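Local coordinates for protein aminotransferase, class I and II (Erwinia tasmaniensis, PDB 5Z0Q) that belongs to the class I and II aminotransferase family of pyridoxal-5'-phosphate-binding proteins and binds pyridoxal-5'-phosphate in a two-chain assembly, at residues Trp93-Pro98 with Ala252-Pro257; Leu200-Glu205 with Arg231-Met236; Leu297-Ala302 with Cys369-Leu374. All blocks are in the same frame, centred on the assembly; numbering follows the deposited sequence.

Contact 1: residues Trp93-Pro98 with Ala252-Pro257; sequences WLVFLP and AVIPNP
Trp-93 lays the flat of its indole against Pro-255. The Pro-255 CA stands over the middle of the Trp-93 five-membered ring, 3.5 Å from its centroid and 3° off the ring normal, a CH-pi contact. Pro-255 CB continues over the same face, 3.7 Å from Trp-93 CE2, and CG reaches on to the six-membered ring; the two side chains cross at about a right angle. The indole gets there with CG anti to the carbonyl carbon (chi1 -64°). Leu-94 and Val-253 are arranged differently: they lie side by side, pointing the same way, with Leu-94 CD2 3.7 Å from Val-253 CG2. Here strand 94-97, one of the two outermost strands within this chain of the large mixed sheet of the aminotransferase fold, pairs antiparallel with strand 250-253. Leu-94 and Val-253 form the non-hydrogen-bonded pair, Val-95 and Ala-252 the hydrogen-bonded one, with Ala-252 N 2.8 Å from Val-95 O and Val-95 N 2.9 Å from Ala-252 O. Beyond the strand pair, Ile-254 N gives a nearly straight bond (172°) to Trp-93 O. On the Val-95 and Ala-252 face, the Ala-252 methyl meets Leu-97 CD1, and helix 257-267 packs against Val-95.

Contact 2: residues Leu200-Glu205 with Arg231-Met236; sequences LVCSDE and RSITLM. With PLP (pyridoxal-5'-phosphate), chain M.
Glu-205 reaches across to Thr-234 and Met-236. Its CB lies 4.0 Å from Met-236 CG, the two side chains running side by side. CG leaves anti to the Glu-205 carbonyl carbon (chi1 -48°), and from there the chain is extended, which carries the carboxylate back over the Ser-203 and Thr-234 face of the sheet. CD sits 3.7 Å from the Thr-234 methyl CG2, and OE2 approaches that methyl more closely still. OE1 takes a hydrogen bond from Ser-203 OG at 2.9 Å, received on the anti side and 19° out of the carboxylate plane, and a second from the backbone N of Phe-221; two donors thus meet one oxygen, which probably limits the rotation of this buried carboxylate. Strands 200-204 and 232-236 run parallel, 10° apart, in a beta-alpha-beta unit completed by helix 226-229. Five backbone bonds alternate between them, from Val-201 N to Arg-231 O at one end to Glu-205 N to Leu-235 O (2.9 Å) at the other. On the opposite face, Cys-202 SG packs on Leu-235 CD1 at 4.0 Å, and helix 101-111 covers both. Asp-204, on that same face, brings OD2 to 3.0 Å from N1 of pyridoxal-5'-phosphate.

Contact 3: residues Leu297-Ala302 with Cys369-Leu374; sequences LDYLRA and CPRQLL
Within 297-302, Tyr-299 is the first residue to meet the 369-374 segment, and it does most of the touching. Its CG stands anti to the backbone N (chi1 -164°), which sends the ring out from helix 290-313 to the start of helix 371-385. The hydroxyl accepts a hydrogen bond from Arg-371 N, with an angle of 157° at the hydrogen, and lies close to Pro-370 CA. Along the ring edge, in its plane, sits Cys-369 O, 3.5 Å from Tyr-299 CE2. One face of the ring is taken by the Arg-371 side chain, which leaves its own backbone with CG anti to N and then bends at chi3 to swing the guanidinium back over the tyrosine. Arg-371 NH2 lies 3.6 Å above the ring plane, toward the rim. The two planes are turned 43° against each other, and Arg-371 CZ is 4.4 Å from the Tyr-299 ring centroid, an off-centre cation-pi contact. One turn further on, the Ala-302 methyl meets the same nitrogen, Arg-371 NH2, from an oblique direction, while Asn-303 and Met-306 also touch Arg-371. Pro-370 occupies the N-cap position of helix 371-385, the last of the chain, which the contact joins to the long helix 290-313 away from the large mixed sheet of the aminotransferase fold. The tyrosine hydroxyl therefore gives a backbone N-H at the helix start an acceptor from another helix, and the electron-rich face of the ring probably stabilises the arginine's positive charge, off-centre as it lies.

Contacts 1 and 2 share one sheet: strands 250-253 and 232-236 are neighbours in it, so the order 94-97, 250-253, 232-236, 200-204 runs straight through both. Their centres are 10 Å apart, and they touch directly, Ala-252 packing on Leu-235. Along the chain, contact 2 falls within the span that contact 1 brings together, and contact 3 follows both. Contact 3 joins helices 290-313 and 371-385 on the opposite side of the chain's centre, about 34 Å from contact 1 and 30 Å from contact 2, centre to centre. Contacts 1 and 2 thus pair four neighbouring strands at one edge of the sheet whose Asp-204 reaches pyridoxal-5'-phosphate, while contact 3 ties together helices away from it.

Contact 1: residues Trp93-Pro98 with Ala252-Pro257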
loop_
_atom_site.group_PDB
_atom_site.type_symbol
_atom_site.label_atom_id
_atom_site.label_comp_id
_atom_site.label_asym_id
_atom_site.label_seq_id
_atom_site.Cartn_x
_atom_site.Cartn_y
_atom_site.Cartn_z
ATOM N N TRP A 93 -4.477 10.141 17.683
ATOM C CA TRP A 93 -3.092 10.348 17.277
ATOM C C TRP A 93 -2.647 9.358 16.211
ATOM O O TRP A 93 -1.655 9.614 15.521
ATOM C CB TRP A 93 -2.156 10.232 18.483
ATOM C CG TRP A 93 -2.349 11.278 19.533
ATOM C CD1 TRP A 93 -3.199 12.344 19.487
ATOM C CD2 TRP A 93 -1.674 11.357 20.793
ATOM N NE1 TRP A 93 -3.094 13.083 20.642
ATOM C CE2 TRP A 93 -2.163 12.497 21.460
ATOM C CE3 TRP A 93 -0.702 10.573 21.423
ATOM C CZ2 TRP A 93 -1.715 12.874 22.724
ATOM C CZ3 TRP A 93 -0.257 10.949 22.678
ATOM C CH2 TRP A 93 -0.763 12.088 23.313
ATOM N N LEU A 94 -3.352 8.240 16.062
ATOM C CA LEU A 94 -2.895 7.163 15.199
ATOM C C LEU A 94 -3.260 7.422 13.743
ATOM O O LEU A 94 -4.341 7.931 13.436
ATOM C CB LEU A 94 -3.491 5.830 15.655
ATOM C CG LEU A 94 -3.152 5.403 17.084
ATOM C CD1 LEU A 94 -3.807 4.075 17.416
ATOM C CD2 LEU A 94 -1.648 5.321 17.276
ATOM N N VAL A 95 -2.337 7.072 12.848
ATOM C CA VAL A 95 -2.561 7.092 11.405
ATOM C C VAL A 95 -1.958 5.805 10.858
ATOM O O VAL A 95 -0.738 5.615 10.918
ATOM C CB VAL A 95 -1.935 8.316 10.719
ATOM C CG1 VAL A 95 -2.108 8.221 9.212
ATOM C CG2 VAL A 95 -2.553 9.604 11.241
ATOM N N PHE A 96 -2.801 4.920 10.331
ATOM C CA PHE A 96 -2.334 3.628 9.850
ATOM C C PHE A 96 -1.793 3.740 8.430
ATOM O O PHE A 96 -2.355 4.446 7.587
ATOM C CB PHE A 96 -3.463 2.600 9.910
ATOM C CG PHE A 96 -3.964 2.335 11.301
ATOM C CD1 PHE A 96 -3.201 1.606 12.198
ATOM C CD2 PHE A 96 -5.196 2.816 11.712
ATOM C CE1 PHE A 96 -3.656 1.362 13.481
ATOM C CE2 PHE A 96 -5.659 2.575 12.992
ATOM C CZ PHE A 96 -4.888 1.847 13.878
ATOM N N LEU A 97 -0.697 3.035 8.171
ATOM C CA LEU A 97 0.030 3.126 6.915
ATOM C C LEU A 97 0.388 1.732 6.427
ATOM O O LEU A 97 0.508 0.800 7.232
ATOM C CB LEU A 97 1.314 3.956 7.074
ATOM C CG LEU A 97 1.146 5.414 7.503
ATOM C CD1 LEU A 97 2.440 5.941 8.103
ATOM C CD2 LEU A 97 0.715 6.268 6.321
ATOM N N PRO A 98 0.556 1.554 5.110
ATOM C CA PRO A 98 1.017 0.260 4.561
ATOM C C PRO A 98 2.540 0.178 4.477
ATOM O O PRO A 98 3.144 0.108 3.397
ATOM C CB PRO A 98 0.349 0.238 3.186
ATOM C CG PRO A 98 0.342 1.676 2.778
ATOM C CD PRO A 98 0.132 2.480 4.044
ATOM N N ALA A 252 1.543 5.454 12.447
ATOM C CA ALA A 252 2.278 6.639 12.862
ATOM C C ALA A 252 1.519 7.327 13.987
ATOM O O ALA A 252 0.290 7.445 13.935
ATOM C CB ALA A 252 2.481 7.604 11.693
ATOM N N VAL A 253 2.250 7.775 15.001
ATOM C CA VAL A 253 1.669 8.427 16.170
ATOM C C VAL A 253 2.058 9.897 16.119
ATOM O O VAL A 253 3.216 10.252 16.373
ATOM C CB VAL A 253 2.129 7.774 17.478
ATOM C CG1 VAL A 253 1.386 8.380 18.660
ATOM C CG2 VAL A 253 1.919 6.268 17.418
ATOM N N ILE A 254 1.097 10.751 15.793
ATOM C CA ILE A 254 1.308 12.186 15.677
ATOM C C ILE A 254 0.401 12.881 16.685
ATOM O O ILE A 254 -0.778 13.117 16.417
ATOM C CB ILE A 254 1.029 12.683 14.247
ATOM C CG1 ILE A 254 1.530 11.664 13.222
ATOM C CG2 ILE A 254 1.691 14.031 14.017
ATOM C CD1 ILE A 254 1.106 11.964 11.804
ATOM N N PRO A 255 0.919 13.217 17.871
ATOM C CA PRO A 255 0.075 13.901 18.863
ATOM C C PRO A 255 -0.312 15.312 18.458
ATOM O O PRO A 255 -1.386 15.783 18.852
ATOM C CB PRO A 255 0.946 13.896 20.129
ATOM C CG PRO A 255 1.960 12.819 19.900
ATOM C CD PRO A 255 2.225 12.833 18.427
ATOM N N ASN A 256 0.521 15.998 17.687
ATOM C CA ASN A 256 0.206 17.362 17.279
ATOM C C ASN A 256 -0.938 17.346 16.273
ATOM O O ASN A 256 -0.851 16.649 15.254
ATOM C CB ASN A 256 1.442 18.035 16.679
ATOM C CG ASN A 256 1.269 19.535 16.505
ATOM O OD1 ASN A 256 0.239 20.008 16.024
ATOM N ND2 ASN A 256 2.287 20.292 16.897
ATOM N N PRO A 257 -2.024 18.085 16.518
ATOM C CA PRO A 257 -3.130 18.085 15.547
ATOM C C PRO A 257 -2.761 18.717 14.218
ATOM O O PRO A 257 -3.143 18.196 13.163
ATOM C CB PRO A 257 -4.231 18.877 16.271
ATOM C CG PRO A 257 -3.858 18.825 17.723
ATOM C CD PRO A 257 -2.363 18.819 17.748
#

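Contact 2: residues Leu200-Glu205 with Arg231-Met236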
loop_
_atom_site.group_PDB
_atom_site.type_symbol
_atom_site.label_atom_id
_atom_site.label_comp_id
_atom_site.label_asym_id
_atom_site.label_seq_id
_atom_site.Cartn_x
_atom_site.Cartn_y
_atom_site.Cartn_z
ATOM N N LEU A 200 11.637 19.359 13.835
ATOM C CA LEU A 200 10.672 18.277 13.943
ATOM C C LEU A 200 11.408 16.942 13.941
ATOM O O LEU A 200 12.447 16.786 13.294
ATOM C CB LEU A 200 9.663 18.335 12.796
ATOM C CG LEU A 200 8.778 19.583 12.774
ATOM C CD1 LEU A 200 7.952 19.643 11.500
ATOM C CD2 LEU A 200 7.880 19.616 14.002
ATOM N N VAL A 201 10.869 15.981 14.683
ATOM C CA VAL A 201 11.526 14.699 14.900
ATOM C C VAL A 201 10.678 13.594 14.288
ATOM O O VAL A 201 9.454 13.575 14.450
ATOM C CB VAL A 201 11.769 14.434 16.400
ATOM C CG1 VAL A 201 12.521 13.129 16.594
ATOM C CG2 VAL A 201 12.527 15.593 17.021
ATOM N N CYS A 202 11.333 12.681 13.575
ATOM C CA CYS A 202 10.692 11.486 13.026
ATOM C C CYS A 202 11.438 10.281 13.587
ATOM O O CYS A 202 12.522 9.934 13.107
ATOM C CB CYS A 202 10.702 11.499 11.501
ATOM S SG CYS A 202 9.872 10.086 10.738
ATOM N N SER A 203 10.860 9.651 14.606
ATOM C CA SER A 203 11.496 8.549 15.316
ATOM C C SER A 203 10.999 7.225 14.746
ATOM O O SER A 203 9.807 6.913 14.835
ATOM C CB SER A 203 11.205 8.634 16.815
ATOM O OG SER A 203 11.871 7.607 17.529
ATOM N N ASP A 204 11.914 6.453 14.165
ATOM C CA ASP A 204 11.602 5.132 13.631
ATOM C C ASP A 204 11.857 4.108 14.729
ATOM O O ASP A 204 13.009 3.846 15.089
ATOM C CB ASP A 204 12.442 4.838 12.391
ATOM C CG ASP A 204 11.951 3.625 11.616
ATOM O OD1 ASP A 204 11.494 2.649 12.244
ATOM O OD2 ASP A 204 12.025 3.650 10.369
ATOM N N GLU A 205 10.783 3.524 15.257
ATOM C CA GLU A 205 10.898 2.594 16.372
ATOM C C GLU A 205 10.336 1.229 15.994
ATOM O O GLU A 205 9.549 0.640 16.741
ATOM C CB GLU A 205 10.191 3.170 17.602
ATOM C CG GLU A 205 10.577 4.622 17.879
ATOM C CD GLU A 205 9.982 5.173 19.160
ATOM O OE1 GLU A 205 10.464 6.229 19.626
ATOM O OE2 GLU A 205 9.040 4.556 19.702
ATOM N N ARG A 231 6.073 17.764 18.836
ATOM C CA ARG A 231 7.011 18.134 17.783
ATOM C C ARG A 231 7.511 16.930 16.993
ATOM O O ARG A 231 8.423 17.082 16.171
ATOM C CB ARG A 231 8.205 18.895 18.376
ATOM C CG ARG A 231 9.183 18.010 19.136
ATOM C CD ARG A 231 10.127 18.811 20.027
ATOM N NE ARG A 231 10.817 19.878 19.308
ATOM C CZ ARG A 231 10.619 21.175 19.526
ATOM N NH1 ARG A 231 9.758 21.569 20.452
ATOM N NH2 ARG A 231 11.290 22.077 18.824
ATOM N N SER A 232 6.940 15.745 17.206
ATOM C CA SER A 232 7.491 14.518 16.653
ATOM C C SER A 232 6.401 13.660 16.027
ATOM O O SER A 232 5.203 13.892 16.205
ATOM C CB SER A 232 8.224 13.704 17.728
ATOM O OG SER A 232 7.304 13.150 18.651
ATOM N N ILE A 233 6.850 12.653 15.279
ATOM C CA ILE A 233 6.002 11.596 14.744
ATOM C C ILE A 233 6.692 10.268 15.025
ATOM O O ILE A 233 7.899 10.133 14.798
ATOM C CB ILE A 233 5.737 11.773 13.236
ATOM C CG1 ILE A 233 5.040 10.536 12.664
ATOM C CG2 ILE A 233 7.030 12.072 12.485
ATOM C CD1 ILE A 233 4.864 10.568 11.165
ATOM N N THR A 234 5.935 9.300 15.530
ATOM C CA THR A 234 6.475 8.014 15.958
ATOM C C THR A 234 5.991 6.923 15.010
ATOM O O THR A 234 4.781 6.764 14.808
ATOM C CB THR A 234 6.053 7.707 17.395
ATOM O OG1 THR A 234 6.331 8.842 18.225
ATOM C CG2 THR A 234 6.808 6.499 17.929
ATOM N N LEU A 235 6.929 6.172 14.440
ATOM C CA LEU A 235 6.629 5.097 13.501
ATOM C C LEU A 235 6.854 3.755 14.187
ATOM O O LEU A 235 7.967 3.465 14.640
ATOM C CB LEU A 235 7.494 5.210 12.246
ATOM C CG LEU A 235 7.305 6.461 11.387
ATOM C CD1 LEU A 235 8.315 6.484 10.253
ATOM C CD2 LEU A 235 5.890 6.528 10.842
ATOM N N MET A 236 5.802 2.942 14.259
ATOM C CA MET A 236 5.873 1.635 14.895
ATOM C C MET A 236 5.071 0.628 14.081
ATOM O O MET A 236 4.151 0.985 13.342
ATOM C CB MET A 236 5.360 1.680 16.339
ATOM C CG MET A 236 6.239 2.485 17.280
ATOM S SD MET A 236 5.533 2.627 18.928
ATOM C CE MET A 236 3.947 3.366 18.545
HETATM N N1 PLP M . 12.462 0.883 9.419
HETATM C C2 PLP M . 13.664 0.272 9.715
HETATM C C2A PLP M . 14.714 1.015 10.489
HETATM C C3 PLP M . 13.902 -1.034 9.303
HETATM O O3 PLP M . 15.095 -1.640 9.597
HETATM C C4 PLP M . 12.928 -1.724 8.588
HETATM C C4A PLP M . 13.107 -3.183 8.293
HETATM C C5 PLP M . 11.722 -1.101 8.289
HETATM C C6 PLP M . 11.492 0.204 8.709
HETATM C C5A PLP M . 10.670 -1.861 7.512
HETATM O O4P PLP M . 9.783 -0.977 6.863
HETATM P P PLP M . 8.763 -1.551 5.757
HETATM O O1P PLP M . 9.522 -2.405 4.769
HETATM O O2P PLP M . 8.097 -0.407 5.028
HETATM O O3P PLP M . 7.719 -2.387 6.458
#

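Contact 3: residues Leu297-Ala302 with Cys369-Leu374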
loop_
_atom_site.group_PDB
_atom_site.type_symbol
_atom_site.label_atom_id
_atom_site.label_comp_id
_atom_site.label_asym_id
_atom_site.label_seq_id
_atom_site.Cartn_x
_atom_site.Cartn_y
_atom_site.Cartn_z
ATOM N N LEU A 297 13.182 -13.823 21.421
ATOM C CA LEU A 297 14.256 -13.022 21.999
ATOM C C LEU A 297 15.337 -13.905 22.609
ATOM O O LEU A 297 16.533 -13.651 22.421
ATOM C CB LEU A 297 13.694 -12.062 23.047
ATOM C CG LEU A 297 12.665 -11.040 22.561
ATOM C CD1 LEU A 297 12.251 -10.112 23.692
ATOM C CD2 LEU A 297 13.205 -10.250 21.379
ATOM N N ASP A 298 14.938 -14.947 23.344
ATOM C CA ASP A 298 15.918 -15.869 23.907
ATOM C C ASP A 298 16.694 -16.580 22.807
ATOM O O ASP A 298 17.911 -16.771 22.917
ATOM C CB ASP A 298 15.225 -16.883 24.817
ATOM C CG ASP A 298 14.490 -16.228 25.972
ATOM O OD1 ASP A 298 14.878 -15.110 26.371
ATOM O OD2 ASP A 298 13.524 -16.834 26.484
ATOM N N TYR A 299 16.007 -16.970 21.733
ATOM C CA TYR A 299 16.680 -17.634 20.622
ATOM C C TYR A 299 17.613 -16.675 19.892
ATOM O O TYR A 299 18.720 -17.059 19.497
ATOM C CB TYR A 299 15.644 -18.214 19.661
ATOM C CG TYR A 299 16.195 -19.234 18.689
ATOM C CD1 TYR A 299 16.272 -20.577 19.036
ATOM C CD2 TYR A 299 16.626 -18.858 17.425
ATOM C CE1 TYR A 299 16.768 -21.515 18.153
ATOM C CE2 TYR A 299 17.126 -19.790 16.534
ATOM C CZ TYR A 299 17.193 -21.118 16.904
ATOM O OH TYR A 299 17.688 -22.053 16.025
ATOM N N LEU A 300 17.187 -15.422 19.711
ATOM C CA LEU A 300 18.022 -14.452 19.012
ATOM C C LEU A 300 19.209 -14.013 19.860
ATOM O O LEU A 300 20.281 -13.727 19.315
ATOM C CB LEU A 300 17.191 -13.240 18.593
ATOM C CG LEU A 300 16.239 -13.458 17.414
ATOM C CD1 LEU A 300 15.486 -12.180 17.081
ATOM C CD2 LEU A 300 16.996 -13.970 16.199
ATOM N N ARG A 301 19.045 -13.948 21.184
ATOM C CA ARG A 301 20.178 -13.603 22.037
ATOM C C ARG A 301 21.241 -14.693 22.002
ATOM O O ARG A 301 22.442 -14.395 21.971
ATOM C CB ARG A 301 19.715 -13.351 23.473
ATOM C CG ARG A 301 20.868 -13.183 24.455
ATOM C CD ARG A 301 20.405 -12.739 25.835
ATOM N NE ARG A 301 19.247 -13.491 26.308
ATOM C CZ ARG A 301 18.051 -12.953 26.531
ATOM N NH1 ARG A 301 17.859 -11.655 26.336
ATOM N NH2 ARG A 301 17.049 -13.711 26.959
ATOM N N ALA A 302 20.821 -15.960 21.997
ATOM C CA ALA A 302 21.780 -17.051 21.875
ATOM C C ALA A 302 22.484 -17.013 20.525
ATOM O O ALA A 302 23.694 -17.254 20.439
ATOM C CB ALA A 302 21.079 -18.394 22.082
ATOM N N CYS A 369 17.637 -16.454 12.074
ATOM C CA CYS A 369 17.522 -17.709 11.347
ATOM C C CYS A 369 17.753 -18.849 12.329
ATOM O O CYS A 369 18.244 -18.619 13.440
ATOM C CB CYS A 369 18.534 -17.770 10.191
ATOM S SG CYS A 369 20.248 -17.549 10.708
ATOM N N PRO A 370 17.392 -20.082 11.962
ATOM C CA PRO A 370 17.696 -21.217 12.840
ATOM C C PRO A 370 19.192 -21.340 13.085
ATOM O O PRO A 370 20.014 -21.023 12.222
ATOM C CB PRO A 370 17.146 -22.425 12.071
ATOM C CG PRO A 370 16.968 -21.948 10.665
ATOM C CD PRO A 370 16.616 -20.503 10.784
ATOM N N ARG A 371 19.535 -21.805 14.289
ATOM C CA ARG A 371 20.932 -21.830 14.713
ATOM C C ARG A 371 21.784 -22.722 13.819
ATOM O O ARG A 371 22.983 -22.470 13.654
ATOM C CB ARG A 371 21.019 -22.286 16.171
ATOM C CG ARG A 371 22.405 -22.182 16.780
ATOM C CD ARG A 371 22.374 -22.439 18.279
ATOM N NE ARG A 371 21.548 -21.463 18.985
ATOM C CZ ARG A 371 20.395 -21.750 19.581
ATOM N NH1 ARG A 371 19.932 -22.993 19.569
ATOM N NH2 ARG A 371 19.708 -20.798 20.198
ATOM N N GLN A 372 21.188 -23.762 13.231
ATOM C CA GLN A 372 21.943 -24.625 12.328
ATOM C C GLN A 372 22.438 -23.850 11.112
ATOM O O GLN A 372 23.550 -24.086 10.624
ATOM C CB GLN A 372 21.086 -25.814 11.897
ATOM C CG GLN A 372 21.832 -26.856 11.083
ATOM C CD GLN A 372 20.915 -27.927 10.527
ATOM O OE1 GLN A 372 20.639 -27.962 9.328
ATOM N NE2 GLN A 372 20.442 -28.812 11.398
ATOM N N LEU A 373 21.628 -22.914 10.612
ATOM C CA LEU A 373 22.058 -22.092 9.487
ATOM C C LEU A 373 23.090 -21.055 9.915
ATOM O O LEU A 373 23.943 -20.662 9.111
ATOM C CB LEU A 373 20.851 -21.413 8.839
ATOM C CG LEU A 373 21.121 -20.593 7.574
ATOM C CD1 LEU A 373 21.794 -21.450 6.511
ATOM C CD2 LEU A 373 19.833 -19.983 7.041
ATOM N N LEU A 374 23.032 -20.604 11.170
ATOM C CA LEU A 374 24.028 -19.653 11.652
ATOM C C LEU A 374 25.397 -20.308 11.784
ATOM O O LEU A 374 26.419 -19.690 11.463
ATOM C CB LEU A 374 23.588 -19.058 12.990
ATOM C CG LEU A 374 24.550 -18.036 13.602
ATOM C CD1 LEU A 374 24.701 -16.834 12.687
ATOM C CD2 LEU A 374 24.084 -17.607 14.983
#